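Chromosome-partitioning protein Spo0J (Thermus thermophilus HB27, PDB 1VZ0) binds the centromere-like parS site, probably takes part in chromosome partitioning, and stimulates the ATPase activity of its partner Soj. Local coordinates at residues L63-R66 with G71-L74; G171-G176 with E195-G200. All coordinates share one frame; numbering follows the deposited sequence.

Contact 1 (L63-R66 with G71-L74); sequences LLVR and GYEL
Glu73 OE2 is gripped by two nitrogens of Arg66 across the β hairpin of strands 63-68 and 71-76, in the ParB N-terminal domain. Arg66 NE lies 2.8 Å from Glu73 OE2; NE and NH1 both approach from the same face, tilted out of the carboxylate plane, NE by 34° on the anti side and NH1, less steeply, on the syn side. The two side chains run alongside each other, their guanidinium and carboxylate planes only 21° apart. Arg36 of the second subunit also forms a salt bridge with OE2, and Arg32 of that subunit one with OE1, while Arg66 NH2 turns to Asp101 and the carbonyl of Leu99. With an alanine here in place of Arg66, Glu73 OE2 would probably lose both of its bonds across the hairpin, and Asp101 its salt bridge to this arginine. In the backbone, Arg66 and Glu73 form an antiparallel hydrogen-bonded pair, with Glu73 N 2.9 Å from Arg66 O and Arg66 N 3.1 Å from Glu73 O. The other face carries Val65 and Tyr72: with CG of Tyr72 anti to its carbonyl carbon (chi1 -43°), ring atom CD2 lies 3.9 Å from Val65 CG2. At the neighbouring non-hydrogen-bonded pair, Leu74 CD2 comes within 4.2 Å of Val65 CG1.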
ATOM      1  N   LEU C  63       0.343  15.339  16.384  1.00 43.50           N
ATOM      2  CA  LEU C  63      -0.646  15.160  15.335  1.00 41.96           C
ATOM      3  C   LEU C  63      -0.619  16.518  14.650  1.00 42.64           C
ATOM      4  O   LEU C  63      -0.124  17.485  15.221  1.00 45.39           O
ATOM      5  CB  LEU C  63      -2.041  14.936  15.912  1.00 40.59           C
ATOM      6  CG  LEU C  63      -2.331  13.659  16.693  1.00 42.82           C
ATOM      7  CD1 LEU C  63      -3.774  13.688  17.191  1.00 41.42           C
ATOM      8  CD2 LEU C  63      -2.096  12.452  15.800  1.00 47.16           C
ATOM      9  N   LEU C  64      -1.131  16.607  13.434  1.00 42.23           N
ATOM     10  CA  LEU C  64      -1.154  17.887  12.753  1.00 39.88           C
ATOM     11  C   LEU C  64      -2.624  18.213  12.558  1.00 39.10           C
ATOM     12  O   LEU C  64      -3.367  17.431  11.962  1.00 38.05           O
ATOM     13  CB  LEU C  64      -0.435  17.797  11.407  1.00 44.17           C
ATOM     14  CG  LEU C  64       0.045  19.125  10.806  1.00 50.68           C
ATOM     15  CD1 LEU C  64       0.714  18.860   9.470  1.00 51.22           C
ATOM     16  CD2 LEU C  64      -1.121  20.082  10.623  1.00 52.95           C
ATOM     17  N   VAL C  65      -3.047  19.363  13.070  1.00 36.81           N
ATOM     18  CA  VAL C  65      -4.444  19.757  12.963  1.00 34.44           C
ATOM     19  C   VAL C  65      -4.640  21.191  12.491  1.00 36.07           C
ATOM     20  O   VAL C  65      -3.689  21.975  12.407  1.00 33.45           O
ATOM     21  CB  VAL C  65      -5.147  19.606  14.322  1.00 33.87           C
ATOM     22  CG1 VAL C  65      -4.949  18.195  14.848  1.00 30.93           C
ATOM     23  CG2 VAL C  65      -4.585  20.614  15.319  1.00 28.75           C
ATOM     24  N   ARG C  66      -5.883  21.520  12.167  1.00 36.83           N
ATOM     25  CA  ARG C  66      -6.232  22.869  11.753  1.00 41.28           C
ATOM     26  C   ARG C  66      -7.501  23.256  12.502  1.00 45.26           C
ATOM     27  O   ARG C  66      -8.299  22.392  12.881  1.00 43.06           O
ATOM     28  CB  ARG C  66      -6.471  22.952  10.240  1.00 36.79           C
ATOM     29  CG  ARG C  66      -7.748  22.288   9.743  1.00 30.69           C
ATOM     30  CD  ARG C  66      -7.995  22.671   8.286  1.00 29.00           C
ATOM     31  NE  ARG C  66      -9.253  22.143   7.774  1.00 30.29           N
ATOM     32  CZ  ARG C  66      -9.877  22.623   6.702  1.00 34.49           C
ATOM     33  NH1 ARG C  66     -11.021  22.084   6.304  1.00 29.57           N
ATOM     34  NH2 ARG C  66      -9.359  23.652   6.033  1.00 32.74           N
ATOM     35  N   GLY C  71     -13.720  23.318  17.652  1.00 69.32           N
ATOM     36  CA  GLY C  71     -12.432  22.681  17.901  1.00 65.70           C
ATOM     37  C   GLY C  71     -11.455  22.576  16.735  1.00 62.87           C
ATOM     38  O   GLY C  71     -11.079  23.586  16.138  1.00 61.70           O
ATOM     39  N   TYR C  72     -11.034  21.351  16.415  1.00 59.05           N
ATOM     40  CA  TYR C  72     -10.082  21.131  15.326  1.00 53.91           C
ATOM     41  C   TYR C  72     -10.433  19.965  14.404  1.00 50.75           C
ATOM     42  O   TYR C  72     -11.308  19.153  14.701  1.00 52.08           O
ATOM     43  CB  TYR C  72      -8.682  20.879  15.882  1.00 54.41           C
ATOM     44  CG  TYR C  72      -8.280  21.790  17.012  1.00 56.03           C
ATOM     45  CD1 TYR C  72      -8.731  21.560  18.310  1.00 58.33           C
ATOM     46  CD2 TYR C  72      -7.438  22.876  16.789  1.00 56.79           C
ATOM     47  CE1 TYR C  72      -8.349  22.386  19.360  1.00 56.91           C
ATOM     48  CE2 TYR C  72      -7.050  23.708  17.829  1.00 56.82           C
ATOM     49  CZ  TYR C  72      -7.507  23.457  19.111  1.00 58.09           C
ATOM     50  OH  TYR C  72      -7.109  24.266  20.143  1.00 62.60           O
ATOM     51  N   GLU C  73      -9.721  19.898  13.286  1.00 45.14           N
ATOM     52  CA  GLU C  73      -9.899  18.852  12.287  1.00 40.76           C
ATOM     53  C   GLU C  73      -8.523  18.264  11.986  1.00 38.19           C
ATOM     54  O   GLU C  73      -7.574  19.001  11.731  1.00 37.79           O
ATOM     55  CB  GLU C  73     -10.507  19.442  11.015  1.00 35.50           C
ATOM     56  CG  GLU C  73     -10.739  18.444   9.890  1.00 35.49           C
ATOM     57  CD  GLU C  73     -11.410  19.084   8.687  1.00 32.16           C
ATOM     58  OE1 GLU C  73     -12.634  18.920   8.503  1.00 35.55           O
ATOM     59  OE2 GLU C  73     -10.711  19.773   7.927  1.00 33.25           O
ATOM     60  N   LEU C  74      -8.418  16.940  12.028  1.00 37.63           N
ATOM     61  CA  LEU C  74      -7.151  16.261  11.769  1.00 33.27           C
ATOM     62  C   LEU C  74      -6.671  16.556  10.355  1.00 30.46           C
ATOM     63  O   LEU C  74      -7.453  16.499   9.413  1.00 27.99           O
ATOM     64  CB  LEU C  74      -7.325  14.753  11.929  1.00 33.26           C
ATOM     65  CG  LEU C  74      -6.204  13.947  12.595  1.00 40.98           C
ATOM     66  CD1 LEU C  74      -6.072  12.611  11.866  1.00 37.89           C
ATOM     67  CD2 LEU C  74      -4.881  14.707  12.565  1.00 37.01           C
TER

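Contact 2 (G171-G176 with E195-G200)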
ATOM      1  N   GLY C 171       2.175  -6.597  -9.081  1.00 22.87           N
ATOM      2  CA  GLY C 171       3.557  -7.024  -9.169  1.00 18.06           C
ATOM      3  C   GLY C 171       3.759  -8.099 -10.224  1.00 17.50           C
ATOM      4  O   GLY C 171       4.794  -8.746 -10.238  1.00 19.20           O
ATOM      5  N   GLU C 172       2.775  -8.295 -11.100  1.00 17.66           N
ATOM      6  CA  GLU C 172       2.884  -9.278 -12.174  1.00 18.97           C
ATOM      7  C   GLU C 172       3.810  -8.763 -13.282  1.00 18.70           C
ATOM      8  O   GLU C 172       4.367  -9.552 -14.031  1.00 26.17           O
ATOM      9  CB  GLU C 172       1.502  -9.606 -12.741  1.00 25.23           C
ATOM     10  CG  GLU C 172       0.635 -10.410 -11.789  1.00 38.96           C
ATOM     11  CD  GLU C 172      -0.781 -10.618 -12.302  1.00 47.33           C
ATOM     12  OE1 GLU C 172      -1.588 -11.238 -11.577  1.00 50.58           O
ATOM     13  OE2 GLU C 172      -1.087 -10.163 -13.426  1.00 54.04           O
ATOM     14  N   ILE C 173       3.950  -7.439 -13.397  1.00 17.80           N
ATOM     15  CA  ILE C 173       4.867  -6.830 -14.374  1.00 18.42           C
ATOM     16  C   ILE C 173       5.611  -5.695 -13.668  1.00 21.86           C
ATOM     17  O   ILE C 173       5.213  -5.262 -12.581  1.00 20.78           O
ATOM     18  CB  ILE C 173       4.158  -6.249 -15.629  1.00 18.94           C
ATOM     19  CG1 ILE C 173       3.251  -5.086 -15.242  1.00 20.00           C
ATOM     20  CG2 ILE C 173       3.365  -7.342 -16.349  1.00 17.54           C
ATOM     21  CD1 ILE C 173       2.515  -4.450 -16.449  1.00 17.38           C
ATOM     22  N   THR C 174       6.683  -5.205 -14.273  1.00 19.05           N
ATOM     23  CA  THR C 174       7.465  -4.143 -13.656  1.00 17.20           C
ATOM     24  C   THR C 174       7.197  -2.788 -14.292  1.00 19.37           C
ATOM     25  O   THR C 174       6.505  -2.685 -15.301  1.00 18.08           O
ATOM     26  CB  THR C 174       8.987  -4.413 -13.793  1.00 20.90           C
ATOM     27  OG1 THR C 174       9.370  -4.278 -15.171  1.00 19.19           O
ATOM     28  CG2 THR C 174       9.337  -5.829 -13.318  1.00 16.27           C
ATOM     29  N   ALA C 175       7.776  -1.750 -13.701  1.00 19.10           N
ATOM     30  CA  ALA C 175       7.625  -0.403 -14.227  1.00 22.32           C
ATOM     31  C   ALA C 175       8.214  -0.399 -15.636  1.00 23.52           C
ATOM     32  O   ALA C 175       7.762   0.339 -16.518  1.00 20.28           O
ATOM     33  CB  ALA C 175       8.369   0.583 -13.345  1.00 19.63           C
ATOM     34  N   GLY C 176       9.222  -1.242 -15.829  1.00 17.98           N
ATOM     35  CA  GLY C 176       9.865  -1.340 -17.119  1.00 19.17           C
ATOM     36  C   GLY C 176       8.932  -1.908 -18.171  1.00 16.61           C
ATOM     37  O   GLY C 176       8.918  -1.437 -19.307  1.00 14.81           O
ATOM     38  N   GLU C 195       0.856 -10.925 -23.941  1.00 36.05           N
ATOM     39  CA  GLU C 195       2.099 -11.571 -24.350  1.00 34.45           C
ATOM     40  C   GLU C 195       3.079 -11.627 -23.186  1.00 34.28           C
ATOM     41  O   GLU C 195       3.658 -12.673 -22.896  1.00 34.98           O
ATOM     42  CB  GLU C 195       2.739 -10.812 -25.516  1.00 38.35           C
ATOM     43  CG  GLU C 195       2.031 -10.999 -26.842  1.00 42.37           C
ATOM     44  CD  GLU C 195       2.150 -12.420 -27.372  1.00 46.31           C
ATOM     45  OE1 GLU C 195       3.282 -12.847 -27.685  1.00 44.77           O
ATOM     46  OE2 GLU C 195       1.116 -13.113 -27.477  1.00 48.76           O
ATOM     47  N   ILE C 196       3.259 -10.498 -22.515  1.00 31.46           N
ATOM     48  CA  ILE C 196       4.179 -10.435 -21.392  1.00 28.21           C
ATOM     49  C   ILE C 196       3.790 -11.402 -20.280  1.00 32.53           C
ATOM     50  O   ILE C 196       4.627 -12.152 -19.776  1.00 27.60           O
ATOM     51  CB  ILE C 196       4.242  -9.020 -20.802  1.00 22.29           C
ATOM     52  CG1 ILE C 196       4.802  -8.052 -21.845  1.00 18.67           C
ATOM     53  CG2 ILE C 196       5.079  -9.033 -19.512  1.00 14.59           C
ATOM     54  CD1 ILE C 196       4.868  -6.600 -21.370  1.00 18.29           C
ATOM     55  N   LEU C 197       2.517 -11.381 -19.899  1.00 32.00           N
ATOM     56  CA  LEU C 197       2.030 -12.247 -18.835  1.00 35.38           C
ATOM     57  C   LEU C 197       2.084 -13.728 -19.188  1.00 38.92           C
ATOM     58  O   LEU C 197       2.573 -14.543 -18.401  1.00 39.38           O
ATOM     59  CB  LEU C 197       0.599 -11.869 -18.462  1.00 28.61           C
ATOM     60  CG  LEU C 197       0.445 -10.454 -17.896  1.00 33.11           C
ATOM     61  CD1 LEU C 197      -1.025 -10.167 -17.620  1.00 25.20           C
ATOM     62  CD2 LEU C 197       1.278 -10.320 -16.612  1.00 26.26           C
ATOM     63  N   GLU C 198       1.590 -14.075 -20.370  1.00 38.95           N
ATOM     64  CA  GLU C 198       1.571 -15.463 -20.795  1.00 41.51           C
ATOM     65  C   GLU C 198       2.944 -16.084 -20.923  1.00 40.95           C
ATOM     66  O   GLU C 198       3.132 -17.247 -20.569  1.00 43.97           O
ATOM     67  CB  GLU C 198       0.854 -15.606 -22.133  1.00 44.00           C
ATOM     68  CG  GLU C 198      -0.640 -15.435 -22.054  1.00 54.19           C
ATOM     69  CD  GLU C 198      -1.313 -15.673 -23.388  1.00 58.79           C
ATOM     70  OE1 GLU C 198      -2.557 -15.583 -23.440  1.00 63.42           O
ATOM     71  OE2 GLU C 198      -0.601 -15.949 -24.381  1.00 62.46           O
ATOM     72  N   LYS C 199       3.902 -15.314 -21.426  1.00 39.32           N
ATOM     73  CA  LYS C 199       5.248 -15.834 -21.641  1.00 37.59           C
ATOM     74  C   LYS C 199       6.324 -15.431 -20.632  1.00 37.44           C
ATOM     75  O   LYS C 199       7.480 -15.834 -20.768  1.00 40.59           O
ATOM     76  CB  LYS C 199       5.693 -15.477 -23.063  1.00 34.36           C
ATOM     77  CG  LYS C 199       4.709 -15.957 -24.118  1.00 36.40           C
ATOM     78  CD  LYS C 199       5.080 -15.502 -25.522  1.00 41.28           C
ATOM     79  CE  LYS C 199       4.098 -16.068 -26.545  1.00 42.78           C
ATOM     80  NZ  LYS C 199       4.452 -15.689 -27.944  1.00 46.02           N
ATOM     81  N   GLY C 200       5.955 -14.659 -19.615  1.00 36.25           N
ATOM     82  CA  GLY C 200       6.933 -14.241 -18.620  1.00 35.23           C
ATOM     83  C   GLY C 200       8.076 -13.427 -19.212  1.00 36.41           C
ATOM     84  O   GLY C 200       9.230 -13.528 -18.773  1.00 35.20           O
TER
HETATM   85  O   HOH W   1       5.044 -11.228 -16.640  1.00 44.96           O
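A small apolar contact, bridged by one water and without direct hydrogen bonds, joins the turn between helices 162-169 and 175-183 to the last turn of helix 189-199. Leu197 contributes the largest share. Its CD2 methyl lies 3.6 Å from Ile173 CG2, the two side chains meeting obliquely, and 3.9 Å from Glu172 CB, where the side chains cross at about a right angle. On the Ile173 side the same CG2 methyl also meets Ile196 CG2, at 4.0 Å, and is thus shared by two consecutive residues of the helix. The torsion of Ile173 (chi1 65°) sets CG2 anti to the carbonyl carbon and leaves the longer CG1 branch between backbone N and carbonyl carbon, which puts the short branch against the helix. A water donates to Glu172 O, 3.2 Å away, and to Ile196 O, tying the turn to the helix backbone.

Within the ParB HTH domain, the turn is shaped by a Schellman motif at its start, where Gly171 with its positive phi ends the preceding helix, and by an N-cap at its end, where Thr174 OG1 accepts a weak bond from Gly176 N and another hydrogen bond from His177 N. Ala167 packs against both Glu172 and Ile173, while Ile196 reaches on to Leu181 and Ala206, so the apolar packing continues into the surrounding helices. The carboxylate of Glu172 forms a salt bridge with Arg170, and Gln61 of the second subunit packs on Leu197. Along the helix, one turn apart, Lys199 NZ forms a salt bridge with Glu195 OE1 at 3.1 Å, meeting the oxygen on its syn side.

Overall arrangement
Contact 1 comes first along the chain and closes before contact 2 opens. Their centres are 44 Å apart, their nearest atoms about 30 Å, and they lie on opposite sides of the chain's centre with no strand or helix in common. Contact 1 belongs to the mixed sheet of the ParB N-terminal domain, where strand 63-68 lies between 71-76 and 91-96; contact 2 belongs to the all-helical ParB HTH domain and follows, along the chain, the probable helix-turn-helix motif at 137-156. Both nevertheless touch the second subunit: strand 71-76 pairs with a strand of that chain, whereas contact 2 meets Gln61 of it. The second subunit therefore meets this chain on both sides of its centre, in both domains.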